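Local coordinates for hypothetical protein Atu2144 (Agrobacterium tumefaciens, PDB 2ODF) that is of unknown function but belongs to the N-formylglutamate amidohydrolase family, so it may hydrolyse an amide bond as relatives of the zinc exopeptidase clan do, at residues S54-D59 with S83-D88; W58-L63 with I153-P158; D176-D181 with G218-M223. All blocks are in the same frame, centred on the assembly; numbering follows the deposited sequence.

Contact 1: residues S54-D59 with S83-D88; sequences SHAAWD and SRLVYD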
ATOM      1  N   SER A  54       2.600  14.844  22.516  1.00 24.72           N
ATOM      2  CA  SER A  54       1.781  13.956  23.332  1.00 24.56           C
ATOM      3  C   SER A  54       1.781  12.552  22.765  1.00 23.95           C
ATOM      4  O   SER A  54       2.387  12.288  21.740  1.00 22.24           O
ATOM      5  CB  SER A  54       0.328  14.466  23.398  1.00 24.42           C
ATOM      6  OG  SER A  54      -0.365  14.231  22.171  1.00 24.69           O
ATOM      7  N   HIS A  55       1.046  11.679  23.448  1.00 24.28           N
ATOM      8  CA  HIS A  55       0.796  10.313  22.989  1.00 23.48           C
ATOM      9  C   HIS A  55      -0.000  10.193  21.688  1.00 23.07           C
ATOM     10  O   HIS A  55      -0.084   9.089  21.161  1.00 23.35           O
ATOM     11  CB  HIS A  55       0.090   9.510  24.090  1.00 23.94           C
ATOM     12  CG  HIS A  55      -1.309   9.970  24.347  1.00 24.39           C
ATOM     13  ND1 HIS A  55      -2.394   9.440  23.691  1.00 26.98           N
ATOM     14  CD2 HIS A  55      -1.792  10.952  25.147  1.00 27.70           C
ATOM     15  CE1 HIS A  55      -3.489  10.068  24.078  1.00 26.79           C
ATOM     16  NE2 HIS A  55      -3.152  10.987  24.964  1.00 27.10           N
ATOM     17  N   ALA A  56      -0.588  11.292  21.160  1.00 21.83           N
ATOM     18  CA  ALA A  56      -1.204  11.262  19.818  1.00 20.70           C
ATOM     19  C   ALA A  56      -0.175  10.870  18.741  1.00 19.23           C
ATOM     20  O   ALA A  56      -0.505  10.169  17.782  1.00 18.73           O
ATOM     21  CB  ALA A  56      -1.822  12.635  19.447  1.00 19.75           C
ATOM     22  N   ALA A  57       1.061  11.343  18.923  1.00 18.75           N
ATOM     23  CA  ALA A  57       2.125  11.219  17.930  1.00 18.53           C
ATOM     24  C   ALA A  57       2.975   9.967  18.037  1.00 18.18           C
ATOM     25  O   ALA A  57       3.647   9.621  17.072  1.00 18.20           O
ATOM     26  CB  ALA A  57       3.030  12.435  17.978  1.00 17.89           C
ATOM     27  N   TRP A  58       2.963   9.302  19.183  1.00 17.76           N
ATOM     28  CA  TRP A  58       3.808   8.137  19.420  1.00 18.45           C
ATOM     29  C   TRP A  58       3.379   7.399  20.686  1.00 18.25           C
ATOM     30  O   TRP A  58       2.472   7.842  21.394  1.00 18.75           O
ATOM     31  CB  TRP A  58       5.280   8.570  19.517  1.00 18.81           C
ATOM     32  CG  TRP A  58       5.632   9.307  20.777  1.00 19.51           C
ATOM     33  CD1 TRP A  58       4.857  10.188  21.469  1.00 19.98           C
ATOM     34  CD2 TRP A  58       6.857   9.214  21.489  1.00 20.26           C
ATOM     35  NE1 TRP A  58       5.528  10.640  22.556  1.00 21.03           N
ATOM     36  CE2 TRP A  58       6.763  10.065  22.591  1.00 19.11           C
ATOM     37  CE3 TRP A  58       8.040   8.490  21.292  1.00 20.33           C
ATOM     38  CZ2 TRP A  58       7.806  10.214  23.509  1.00 21.76           C
ATOM     39  CZ3 TRP A  58       9.068   8.644  22.187  1.00 21.02           C
ATOM     40  CH2 TRP A  58       8.948   9.504  23.287  1.00 20.06           C
ATOM     41  N   ASP A  59       3.996   6.248  20.931  1.00 17.12           N
ATOM     42  CA  ASP A  59       3.863   5.520  22.205  1.00 17.51           C
ATOM     43  C   ASP A  59       5.076   5.912  23.044  1.00 17.29           C
ATOM     44  O   ASP A  59       6.176   5.342  22.877  1.00 17.26           O
ATOM     45  CB  ASP A  59       3.891   4.006  21.986  1.00 16.86           C
ATOM     46  CG  ASP A  59       2.630   3.462  21.374  1.00 18.36           C
ATOM     47  OD1 ASP A  59       1.804   4.244  20.818  1.00 17.66           O
ATOM     48  OD2 ASP A  59       2.489   2.211  21.383  1.00 20.24           O
ATOM     49  N   SER A  83       5.933   9.329  12.746  1.00 16.68           N
ATOM     50  CA  SER A  83       4.744   9.270  13.565  1.00 16.79           C
ATOM     51  C   SER A  83       3.598   8.489  12.964  1.00 17.02           C
ATOM     52  O   SER A  83       3.316   8.583  11.735  1.00 17.47           O
ATOM     53  CB  SER A  83       4.233  10.679  13.860  1.00 16.88           C
ATOM     54  OG  SER A  83       3.038  10.640  14.611  1.00 14.79           O
ATOM     55  N   ARG A  84       2.909   7.782  13.858  1.00 16.77           N
ATOM     56  CA  ARG A  84       1.659   7.084  13.558  1.00 17.13           C
ATOM     57  C   ARG A  84       0.563   8.061  13.078  1.00 17.23           C
ATOM     58  O   ARG A  84      -0.480   7.623  12.568  1.00 16.66           O
ATOM     59  CB  ARG A  84       1.144   6.346  14.803  1.00 16.22           C
ATOM     60  CG  ARG A  84       0.741   7.291  15.987  1.00 16.50           C
ATOM     61  CD  ARG A  84       0.208   6.537  17.183  1.00 18.62           C
ATOM     62  NE  ARG A  84      -0.979   5.763  16.843  1.00 18.29           N
ATOM     63  CZ  ARG A  84      -1.713   5.063  17.695  1.00 20.83           C
ATOM     64  NH1 ARG A  84      -1.381   4.991  18.972  1.00 24.22           N
ATOM     65  NH2 ARG A  84      -2.767   4.400  17.254  1.00 21.73           N
ATOM     66  N   LEU A  85       0.750   9.357  13.335  1.00 17.57           N
ATOM     67  CA  LEU A  85      -0.197  10.364  12.815  1.00 17.60           C
ATOM     68  C   LEU A  85      -0.171  10.463  11.302  1.00 17.41           C
ATOM     69  O   LEU A  85      -1.214  10.759  10.697  1.00 17.64           O
ATOM     70  CB  LEU A  85       0.050  11.736  13.412  1.00 18.43           C
ATOM     71  CG  LEU A  85      -0.299  11.923  14.887  1.00 18.26           C
ATOM     72  CD1 LEU A  85       0.312  13.227  15.339  1.00 18.92           C
ATOM     73  CD2 LEU A  85      -1.758  11.902  15.112  1.00 19.48           C
ATOM     74  N   VAL A  86       0.989  10.215  10.691  1.00 16.54           N
ATOM     75  CA  VAL A  86       1.120  10.230   9.250  1.00 17.44           C
ATOM     76  C   VAL A  86       0.630   8.895   8.659  1.00 17.72           C
ATOM     77  O   VAL A  86      -0.193   8.862   7.742  1.00 17.41           O
ATOM     78  CB  VAL A  86       2.562  10.561   8.794  1.00 18.14           C
ATOM     79  CG1 VAL A  86       2.628  10.626   7.251  1.00 17.13           C
ATOM     80  CG2 VAL A  86       2.987  11.920   9.375  1.00 16.85           C
ATOM     81  N   TYR A  87       1.103   7.793   9.226  1.00 17.13           N
ATOM     82  CA  TYR A  87       0.595   6.470   8.860  1.00 16.62           C
ATOM     83  C   TYR A  87       0.784   5.556  10.067  1.00 16.57           C
ATOM     84  O   TYR A  87       1.924   5.379  10.543  1.00 17.86           O
ATOM     85  CB  TYR A  87       1.280   5.869   7.600  1.00 16.24           C
ATOM     86  CG  TYR A  87       0.503   4.668   7.107  1.00 16.49           C
ATOM     87  CD1 TYR A  87       0.443   3.502   7.870  1.00 17.87           C
ATOM     88  CD2 TYR A  87      -0.247   4.711   5.936  1.00 17.47           C
ATOM     89  CE1 TYR A  87      -0.328   2.420   7.476  1.00 16.77           C
ATOM     90  CE2 TYR A  87      -1.007   3.616   5.534  1.00 16.12           C
ATOM     91  CZ  TYR A  87      -1.056   2.472   6.330  1.00 16.55           C
ATOM     92  OH  TYR A  87      -1.829   1.362   5.992  1.00 14.82           O
ATOM     93  N   ASP A  88      -0.314   4.983  10.556  1.00 16.22           N
ATOM     94  CA  ASP A  88      -0.263   4.024  11.658  1.00 15.71           C
ATOM     95  C   ASP A  88       0.078   2.660  11.080  1.00 15.50           C
ATOM     96  O   ASP A  88      -0.773   1.980  10.517  1.00 14.59           O
ATOM     97  CB  ASP A  88      -1.592   3.975  12.429  1.00 15.37           C
ATOM     98  CG  ASP A  88      -1.494   3.145  13.707  1.00 16.47           C
ATOM     99  OD1 ASP A  88      -0.596   2.271  13.788  1.00 18.82           O
ATOM    100  OD2 ASP A  88      -2.304   3.381  14.626  1.00 18.99           O
TER
HETATM  101  O   HOH W   1       0.050   6.345  21.054  1.00 27.85           O
HETATM  102  O   HOH W   2       4.254   6.873  16.246  1.00 15.31           O
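The ST turn of Ser83, in the loop that follows strand 77-80, meets the loop leading into helix 62-73 at Ala57 O, which accepts from Ser83 OG at 2.7 Å. The same hydroxyl accepts from Leu85 N, so it ties its own turn together while gripping the other loop. Its place follows from chi1 of 177°, which sets OG opposite the backbone N of Ser83. Water 2 accepts from Arg84 N and lies 2.9 Å from Ala57 O. Beside this bond Leu85 lays its two methyls along the facing backbone, CD1 lying 3.7 Å from Ala57 CA and CD2 3.4 Å from Ala56 O. The Arg84 chain bends at chi3 (-60°). Its NH2 forms a salt bridge with Asp88 OD2, 2.9 Å away, while NH1 makes a long ion pair of 3.8 Å with Asp59 OD1, the carboxylate and guanidinium planes 60° apart. Water 1 bridges that gap, sitting in the guanidinium plane and accepting from Arg84 NH1. Asp59 has its stronger partner in Ser155, and Asp88 also bonds His33. Arg84 thus lies between two carboxylates, whose negative charge it probably offsets in this buried region.

Contact 2: residues W58-L63 with I153-P158; sequences WDPGAL and IHSFTP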
ATOM      1  N   TRP A  58       2.963   9.302  19.183  1.00 17.76           N
ATOM      2  CA  TRP A  58       3.808   8.137  19.420  1.00 18.45           C
ATOM      3  C   TRP A  58       3.379   7.399  20.686  1.00 18.25           C
ATOM      4  O   TRP A  58       2.472   7.842  21.394  1.00 18.75           O
ATOM      5  CB  TRP A  58       5.280   8.570  19.517  1.00 18.81           C
ATOM      6  CG  TRP A  58       5.632   9.307  20.777  1.00 19.51           C
ATOM      7  CD1 TRP A  58       4.857  10.188  21.469  1.00 19.98           C
ATOM      8  CD2 TRP A  58       6.857   9.214  21.489  1.00 20.26           C
ATOM      9  NE1 TRP A  58       5.528  10.640  22.556  1.00 21.03           N
ATOM     10  CE2 TRP A  58       6.763  10.065  22.591  1.00 19.11           C
ATOM     11  CE3 TRP A  58       8.040   8.490  21.292  1.00 20.33           C
ATOM     12  CZ2 TRP A  58       7.806  10.214  23.509  1.00 21.76           C
ATOM     13  CZ3 TRP A  58       9.068   8.644  22.187  1.00 21.02           C
ATOM     14  CH2 TRP A  58       8.948   9.504  23.287  1.00 20.06           C
ATOM     15  N   ASP A  59       3.996   6.248  20.931  1.00 17.12           N
ATOM     16  CA  ASP A  59       3.863   5.520  22.205  1.00 17.51           C
ATOM     17  C   ASP A  59       5.076   5.912  23.044  1.00 17.29           C
ATOM     18  O   ASP A  59       6.176   5.342  22.877  1.00 17.26           O
ATOM     19  CB  ASP A  59       3.891   4.006  21.986  1.00 16.86           C
ATOM     20  CG  ASP A  59       2.630   3.462  21.374  1.00 18.36           C
ATOM     21  OD1 ASP A  59       1.804   4.244  20.818  1.00 17.66           O
ATOM     22  OD2 ASP A  59       2.489   2.211  21.383  1.00 20.24           O
ATOM     23  N   PRO A  60       4.900   6.876  23.965  1.00 17.77           N
ATOM     24  CA  PRO A  60       6.034   7.273  24.808  1.00 18.09           C
ATOM     25  C   PRO A  60       6.548   6.104  25.627  1.00 18.10           C
ATOM     26  O   PRO A  60       5.751   5.339  26.185  1.00 18.60           O
ATOM     27  CB  PRO A  60       5.455   8.345  25.749  1.00 18.24           C
ATOM     28  CG  PRO A  60       4.058   8.559  25.365  1.00 19.33           C
ATOM     29  CD  PRO A  60       3.646   7.571  24.313  1.00 18.12           C
ATOM     30  N   GLY A  61       7.862   5.951  25.652  1.00 18.41           N
ATOM     31  CA  GLY A  61       8.505   4.894  26.419  1.00 18.19           C
ATOM     32  C   GLY A  61       8.732   3.613  25.634  1.00 18.15           C
ATOM     33  O   GLY A  61       9.579   2.836  26.001  1.00 16.66           O
ATOM     34  N   ALA A  62       7.940   3.380  24.584  1.00 17.00           N
ATOM     35  CA  ALA A  62       7.906   2.068  23.931  1.00 17.04           C
ATOM     36  C   ALA A  62       9.220   1.702  23.220  1.00 16.25           C
ATOM     37  O   ALA A  62       9.704   0.580  23.358  1.00 16.50           O
ATOM     38  CB  ALA A  62       6.699   1.980  22.968  1.00 16.79           C
ATOM     39  N   LEU A  63       9.787   2.622  22.444  1.00 15.24           N
ATOM     40  CA  LEU A  63      11.062   2.382  21.770  1.00 15.26           C
ATOM     41  C   LEU A  63      12.184   2.215  22.816  1.00 15.52           C
ATOM     42  O   LEU A  63      13.090   1.406  22.645  1.00 14.53           O
ATOM     43  CB  LEU A  63      11.390   3.534  20.810  1.00 14.69           C
ATOM     44  CG  LEU A  63      12.676   3.471  20.041  1.00 15.13           C
ATOM     45  CD1 LEU A  63      12.689   2.165  19.255  1.00 16.31           C
ATOM     46  CD2 LEU A  63      12.865   4.752  19.135  1.00 15.55           C
ATOM     47  N   ILE A 153       5.962  -4.076  20.736  1.00 15.90           N
ATOM     48  CA  ILE A 153       6.034  -3.282  21.969  1.00 16.64           C
ATOM     49  C   ILE A 153       5.290  -1.971  21.803  1.00 16.62           C
ATOM     50  O   ILE A 153       5.609  -1.161  20.915  1.00 16.92           O
ATOM     51  CB  ILE A 153       7.517  -2.951  22.352  1.00 16.85           C
ATOM     52  CG1 ILE A 153       8.383  -4.216  22.440  1.00 18.11           C
ATOM     53  CG2 ILE A 153       7.582  -2.116  23.612  1.00 15.70           C
ATOM     54  CD1 ILE A 153       7.972  -5.235  23.499  1.00 14.43           C
ATOM     55  N   HIS A 154       4.322  -1.753  22.688  1.00 16.26           N
ATOM     56  CA  HIS A 154       3.435  -0.603  22.651  1.00 16.96           C
ATOM     57  C   HIS A 154       3.298  -0.001  24.062  1.00 16.73           C
ATOM     58  O   HIS A 154       3.521  -0.696  25.076  1.00 16.90           O
ATOM     59  CB  HIS A 154       2.032  -1.007  22.193  1.00 17.04           C
ATOM     60  CG  HIS A 154       1.922  -1.297  20.726  1.00 18.86           C
ATOM     61  ND1 HIS A 154       2.505  -2.399  20.136  1.00 22.63           N
ATOM     62  CD2 HIS A 154       1.302  -0.619  19.733  1.00 18.33           C
ATOM     63  CE1 HIS A 154       2.223  -2.395  18.842  1.00 21.63           C
ATOM     64  NE2 HIS A 154       1.509  -1.318  18.572  1.00 23.26           N
ATOM     65  N   SER A 155       2.907   1.268  24.122  1.00 16.91           N
ATOM     66  CA  SER A 155       2.445   1.865  25.374  1.00 17.07           C
ATOM     67  C   SER A 155       1.098   2.506  25.169  1.00 18.04           C
ATOM     68  O   SER A 155       0.679   2.818  24.022  1.00 17.61           O
ATOM     69  CB  SER A 155       3.469   2.866  25.995  1.00 17.78           C
ATOM     70  OG  SER A 155       3.573   4.093  25.286  1.00 15.76           O
ATOM     71  N   PHE A 156       0.396   2.673  26.283  1.00 19.06           N
ATOM     72  CA  PHE A 156      -0.937   3.212  26.279  1.00 19.91           C
ATOM     73  C   PHE A 156      -1.106   4.229  27.383  1.00 20.73           C
ATOM     74  O   PHE A 156      -0.423   4.211  28.405  1.00 20.27           O
ATOM     75  CB  PHE A 156      -2.023   2.115  26.341  1.00 20.39           C
ATOM     76  CG  PHE A 156      -2.010   1.282  27.607  1.00 21.05           C
ATOM     77  CD1 PHE A 156      -1.194   0.167  27.716  1.00 20.29           C
ATOM     78  CD2 PHE A 156      -2.856   1.593  28.671  1.00 21.06           C
ATOM     79  CE1 PHE A 156      -1.198  -0.625  28.894  1.00 20.39           C
ATOM     80  CE2 PHE A 156      -2.858   0.802  29.855  1.00 19.47           C
ATOM     81  CZ  PHE A 156      -2.037  -0.318  29.930  1.00 19.35           C
ATOM     82  N   THR A 157      -2.011   5.151  27.121  1.00 21.67           N
ATOM     83  CA  THR A 157      -2.274   6.280  27.990  1.00 22.66           C
ATOM     84  C   THR A 157      -3.089   5.835  29.231  1.00 22.81           C
ATOM     85  O   THR A 157      -3.992   5.013  29.132  1.00 22.37           O
ATOM     86  CB  THR A 157      -2.984   7.364  27.158  1.00 23.08           C
ATOM     87  OG1 THR A 157      -2.796   8.642  27.763  1.00 25.88           O
ATOM     88  CG2 THR A 157      -4.435   7.043  27.009  1.00 20.84           C
ATOM     89  N   PRO A 158      -2.735   6.345  30.425  1.00 23.95           N
ATOM     90  CA  PRO A 158      -3.472   5.928  31.628  1.00 25.42           C
ATOM     91  C   PRO A 158      -4.948   6.340  31.697  1.00 26.45           C
ATOM     92  O   PRO A 158      -5.724   5.639  32.314  1.00 27.37           O
ATOM     93  CB  PRO A 158      -2.705   6.591  32.777  1.00 24.79           C
ATOM     94  CG  PRO A 158      -1.433   7.075  32.222  1.00 25.32           C
ATOM     95  CD  PRO A 158      -1.604   7.241  30.738  1.00 24.07           C
TER
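With chi1 at 72°, Ser155 carries OG between its backbone N and carbonyl carbon, facing the 58-63 turn, while Asp59, whose chi1 of -73° sets CG opposite its own carbonyl carbon, sends its carboxylate back to the strand. Ser155 thereby holds the 58-63 turn at two points, Asp59 and Pro60. Ser155 OG donates to Pro60 O at 2.7 Å, and Ser155 N donates to Asp59 OD2 at 2.9 Å. The second bond reaches the oxygen from above the carboxylate plane, 45° out of it. Between them Asp59 CB packs 3.3 Å from Ser155 OG, and OD2 also lies against His154, 3.2 Å from its CA. One turn on, Ala62 faces the strand: its CB touches the backbone round Ser155 N, and Ile153 CG2 closes on Ala62 O at 3.4 Å. The other oxygen of Asp59, OD1, takes a weak hydrogen bond from His33, whose ring meets that of His154 edge-to-face. Backbone N-H and hydroxyl of one serine therefore fix both the carboxylate and the start of helix 62-73 at the strand end, and the buried OD2 has a direct donor.

Contact 3: residues D176-D181 with G218-M223; sequences DSRLAD and GLLNVM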
ATOM      1  N   ASP A 176      -3.573 -17.065  17.709  1.00 19.11           N
ATOM      2  CA  ASP A 176      -2.558 -17.866  18.331  1.00 19.39           C
ATOM      3  C   ASP A 176      -2.264 -17.336  19.725  1.00 18.99           C
ATOM      4  O   ASP A 176      -1.617 -16.276  19.884  1.00 19.20           O
ATOM      5  CB  ASP A 176      -1.304 -17.846  17.470  1.00 19.72           C
ATOM      6  CG  ASP A 176      -0.133 -18.574  18.104  1.00 19.43           C
ATOM      7  OD1 ASP A 176      -0.267 -19.260  19.146  1.00 21.30           O
ATOM      8  OD2 ASP A 176       0.949 -18.451  17.520  1.00 21.63           O
ATOM      9  N   SER A 177      -2.704 -18.077  20.734  1.00 18.07           N
ATOM     10  CA  SER A 177      -2.542 -17.639  22.134  1.00 18.43           C
ATOM     11  C   SER A 177      -1.379 -18.270  22.899  1.00 17.89           C
ATOM     12  O   SER A 177      -1.293 -18.099  24.113  1.00 17.34           O
ATOM     13  CB  SER A 177      -3.839 -17.945  22.914  1.00 18.66           C
ATOM     14  OG  SER A 177      -4.017 -19.354  23.018  1.00 18.71           O
ATOM     15  N   ARG A 178      -0.507 -19.006  22.216  1.00 17.89           N
ATOM     16  CA  ARG A 178       0.438 -19.879  22.906  1.00 17.80           C
ATOM     17  C   ARG A 178       1.388 -19.076  23.810  1.00 17.45           C
ATOM     18  O   ARG A 178       1.496 -19.346  25.002  1.00 16.91           O
ATOM     19  CB  ARG A 178       1.258 -20.730  21.918  1.00 17.42           C
ATOM     20  CG  ARG A 178       0.471 -21.788  21.140  1.00 17.40           C
ATOM     21  CD  ARG A 178       1.336 -22.424  20.041  1.00 19.15           C
ATOM     22  NE  ARG A 178       1.683 -21.447  18.999  1.00 18.20           N
ATOM     23  CZ  ARG A 178       2.647 -21.590  18.101  1.00 20.67           C
ATOM     24  NH1 ARG A 178       3.416 -22.666  18.091  1.00 21.38           N
ATOM     25  NH2 ARG A 178       2.877 -20.629  17.219  1.00 18.08           N
ATOM     26  N   LEU A 179       2.097 -18.116  23.241  1.00 16.85           N
ATOM     27  CA  LEU A 179       2.999 -17.290  24.056  1.00 17.47           C
ATOM     28  C   LEU A 179       2.237 -16.477  25.085  1.00 17.57           C
ATOM     29  O   LEU A 179       2.653 -16.383  26.237  1.00 17.34           O
ATOM     30  CB  LEU A 179       3.871 -16.382  23.193  1.00 17.32           C
ATOM     31  CG  LEU A 179       4.928 -15.522  23.925  1.00 17.25           C
ATOM     32  CD1 LEU A 179       5.759 -16.303  24.938  1.00 15.84           C
ATOM     33  CD2 LEU A 179       5.846 -14.821  22.882  1.00 18.11           C
ATOM     34  N   ALA A 180       1.114 -15.897  24.684  1.00 18.25           N
ATOM     35  CA  ALA A 180       0.314 -15.087  25.582  1.00 18.33           C
ATOM     36  C   ALA A 180      -0.107 -15.900  26.808  1.00 18.47           C
ATOM     37  O   ALA A 180      -0.005 -15.428  27.935  1.00 18.42           O
ATOM     38  CB  ALA A 180      -0.942 -14.535  24.852  1.00 17.72           C
ATOM     39  N   ASP A 181      -0.636 -17.097  26.560  1.00 19.47           N
ATOM     40  CA  ASP A 181      -1.084 -17.998  27.623  1.00 19.48           C
ATOM     41  C   ASP A 181       0.045 -18.287  28.599  1.00 19.56           C
ATOM     42  O   ASP A 181      -0.161 -18.262  29.805  1.00 19.65           O
ATOM     43  CB  ASP A 181      -1.575 -19.337  27.045  1.00 19.71           C
ATOM     44  CG  ASP A 181      -2.916 -19.236  26.316  1.00 19.54           C
ATOM     45  OD1 ASP A 181      -3.631 -18.224  26.475  1.00 19.12           O
ATOM     46  OD2 ASP A 181      -3.263 -20.186  25.552  1.00 19.75           O
ATOM     47  N   GLY A 218       2.954 -19.381  11.444  1.00 18.64           N
ATOM     48  CA  GLY A 218       2.832 -20.211  12.651  1.00 18.68           C
ATOM     49  C   GLY A 218       3.783 -19.867  13.776  1.00 18.80           C
ATOM     50  O   GLY A 218       4.084 -20.695  14.651  1.00 18.40           O
ATOM     51  N   LEU A 219       4.260 -18.623  13.765  1.00 18.10           N
ATOM     52  CA  LEU A 219       5.298 -18.192  14.672  1.00 17.42           C
ATOM     53  C   LEU A 219       4.702 -17.791  16.022  1.00 17.67           C
ATOM     54  O   LEU A 219       3.625 -17.174  16.082  1.00 16.27           O
ATOM     55  CB  LEU A 219       6.023 -16.971  14.072  1.00 17.22           C
ATOM     56  CG  LEU A 219       6.644 -17.079  12.691  1.00 16.36           C
ATOM     57  CD1 LEU A 219       7.285 -15.734  12.252  1.00 17.12           C
ATOM     58  CD2 LEU A 219       7.659 -18.195  12.606  1.00 17.61           C
ATOM     59  N   LEU A 220       5.414 -18.125  17.095  1.00 16.77           N
ATOM     60  CA  LEU A 220       5.046 -17.645  18.406  1.00 17.47           C
ATOM     61  C   LEU A 220       5.054 -16.120  18.353  1.00 17.17           C
ATOM     62  O   LEU A 220       5.890 -15.495  17.674  1.00 16.49           O
ATOM     63  CB  LEU A 220       6.027 -18.145  19.475  1.00 17.42           C
ATOM     64  CG  LEU A 220       6.059 -19.644  19.820  1.00 19.57           C
ATOM     65  CD1 LEU A 220       7.251 -20.017  20.725  1.00 16.18           C
ATOM     66  CD2 LEU A 220       4.749 -20.072  20.473  1.00 15.09           C
ATOM     67  N   ASN A 221       4.137 -15.510  19.078  1.00 16.97           N
ATOM     68  CA  ASN A 221       4.011 -14.081  19.005  1.00 16.67           C
ATOM     69  C   ASN A 221       3.226 -13.500  20.143  1.00 16.05           C
ATOM     70  O   ASN A 221       2.408 -14.157  20.742  1.00 17.04           O
ATOM     71  CB  ASN A 221       3.346 -13.690  17.678  1.00 16.40           C
ATOM     72  CG  ASN A 221       1.957 -14.229  17.544  1.00 17.26           C
ATOM     73  OD1 ASN A 221       1.744 -15.426  17.216  1.00 19.25           O
ATOM     74  ND2 ASN A 221       0.989 -13.364  17.767  1.00 11.98           N
ATOM     75  N   VAL A 222       3.466 -12.237  20.407  1.00 16.43           N
ATOM     76  CA  VAL A 222       2.674 -11.523  21.385  1.00 16.00           C
ATOM     77  C   VAL A 222       2.826 -10.029  21.139  1.00 15.58           C
ATOM     78  O   VAL A 222       3.816  -9.551  20.607  1.00 15.71           O
ATOM     79  CB  VAL A 222       3.121 -11.882  22.849  1.00 16.68           C
ATOM     80  CG1 VAL A 222       4.529 -11.247  23.166  1.00 14.91           C
ATOM     81  CG2 VAL A 222       2.096 -11.437  23.866  1.00 17.28           C
ATOM     82  N   MET A 223       1.830  -9.290  21.570  1.00 15.76           N
ATOM     83  CA  MET A 223       1.884  -7.845  21.560  1.00 15.44           C
ATOM     84  C   MET A 223       1.804  -7.413  23.006  1.00 15.43           C
ATOM     85  O   MET A 223       0.930  -7.851  23.733  1.00 16.24           O
ATOM     86  CB  MET A 223       0.703  -7.329  20.732  1.00 14.47           C
ATOM     87  CG  MET A 223       0.386  -5.845  20.796  1.00 16.60           C
ATOM     88  SD  MET A 223      -0.897  -5.303  19.614  1.00  9.13           S
ATOM     89  CE  MET A 223      -1.082  -3.701  20.245  1.00 15.46           C
TER
HETATM   90  O   HOH W   3       0.262 -15.563  21.721  1.00 15.57           O
HETATM   91  O   HOH W   4       5.266 -22.740  15.892  1.00 26.13           O
HETATM   92  O   HOH W   5       2.051 -17.454  20.247  1.00 18.97           O
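The first turn of helix 178-186 lies against the start of strand 220-227, with Leu179 CA 6.0 Å from Leu220 CA and the two backbones linked chiefly through water. Arg178 and Asp176 form the polar end. Arg178 grips the carboxylate side-on, NE to OD1 and NH2 to OD2, each at 2.9 Å and both oxygens nearly in the guanidinium plane. Asp176 OD1 also accepts from Arg178 N, an Asx turn, and this N-H arrives from the opposite face of the carboxylate to NE. The two side-chain bonds fix the rotation of the guanidinium, so that Gly218 O meets its edge and Leu220 one face. NH2 gives Gly218 O a further bond at 2.8 Å, from well above that carbonyl's plane (57°). Water 4 joins Arg178 NH1 to the same oxygen. Leu220 CD2 sits over the centre of the guanidinium, 3.5 Å from Arg178 CZ, the two side chains crossing at about a right angle.

Further along, Leu179, its chi1 of -176° swinging CG away from the backbone N, lays CD2 across Val222, 3.8 Å from CG1, while its CB rests on Asn221 O. Ala180 CB touches Val222 CG2 more loosely. Water 3 donates to Asp176 O and to Asn221 O, the latter at 2.7 Å, and accepts from Ala180 N; water 5 accepts from Leu179 N and Asn221 N. Polar backbone atoms at the helix start are thereby satisfied without a direct backbone bond to the strand.

Strand 220-227 runs between strands 149-156 and 169-172 in the mixed sheet. Leu179 and Leu220 also pack on Leu252 of helix 234-256, Ala180 and Val222 share Ile171 of strand 169-172, and Asp181 reaches out to a salt bridge with Arg196.

Overall arrangement
Contacts 1 and 2 adjoin, their centres 10 Å apart, and share Trp58 and Asp59: the one loop before helix 62-73 is held from two directions, by 83-88 and by strand 149-156. They also touch where His55 CD2 lies 3.6 Å from Thr157 OG1. Contact 3 stands on the other side of the chain's centre from contact 1, about 26 Å between centres. Contact 2 connects them, since strands 149-156 and 220-227 are neighbours in the sheet and the side chains of His154 and Met223 touch. His33 bonds Asp88 and, weakly, Asp59 OD1, which places contacts 1 and 2 round one polar cluster.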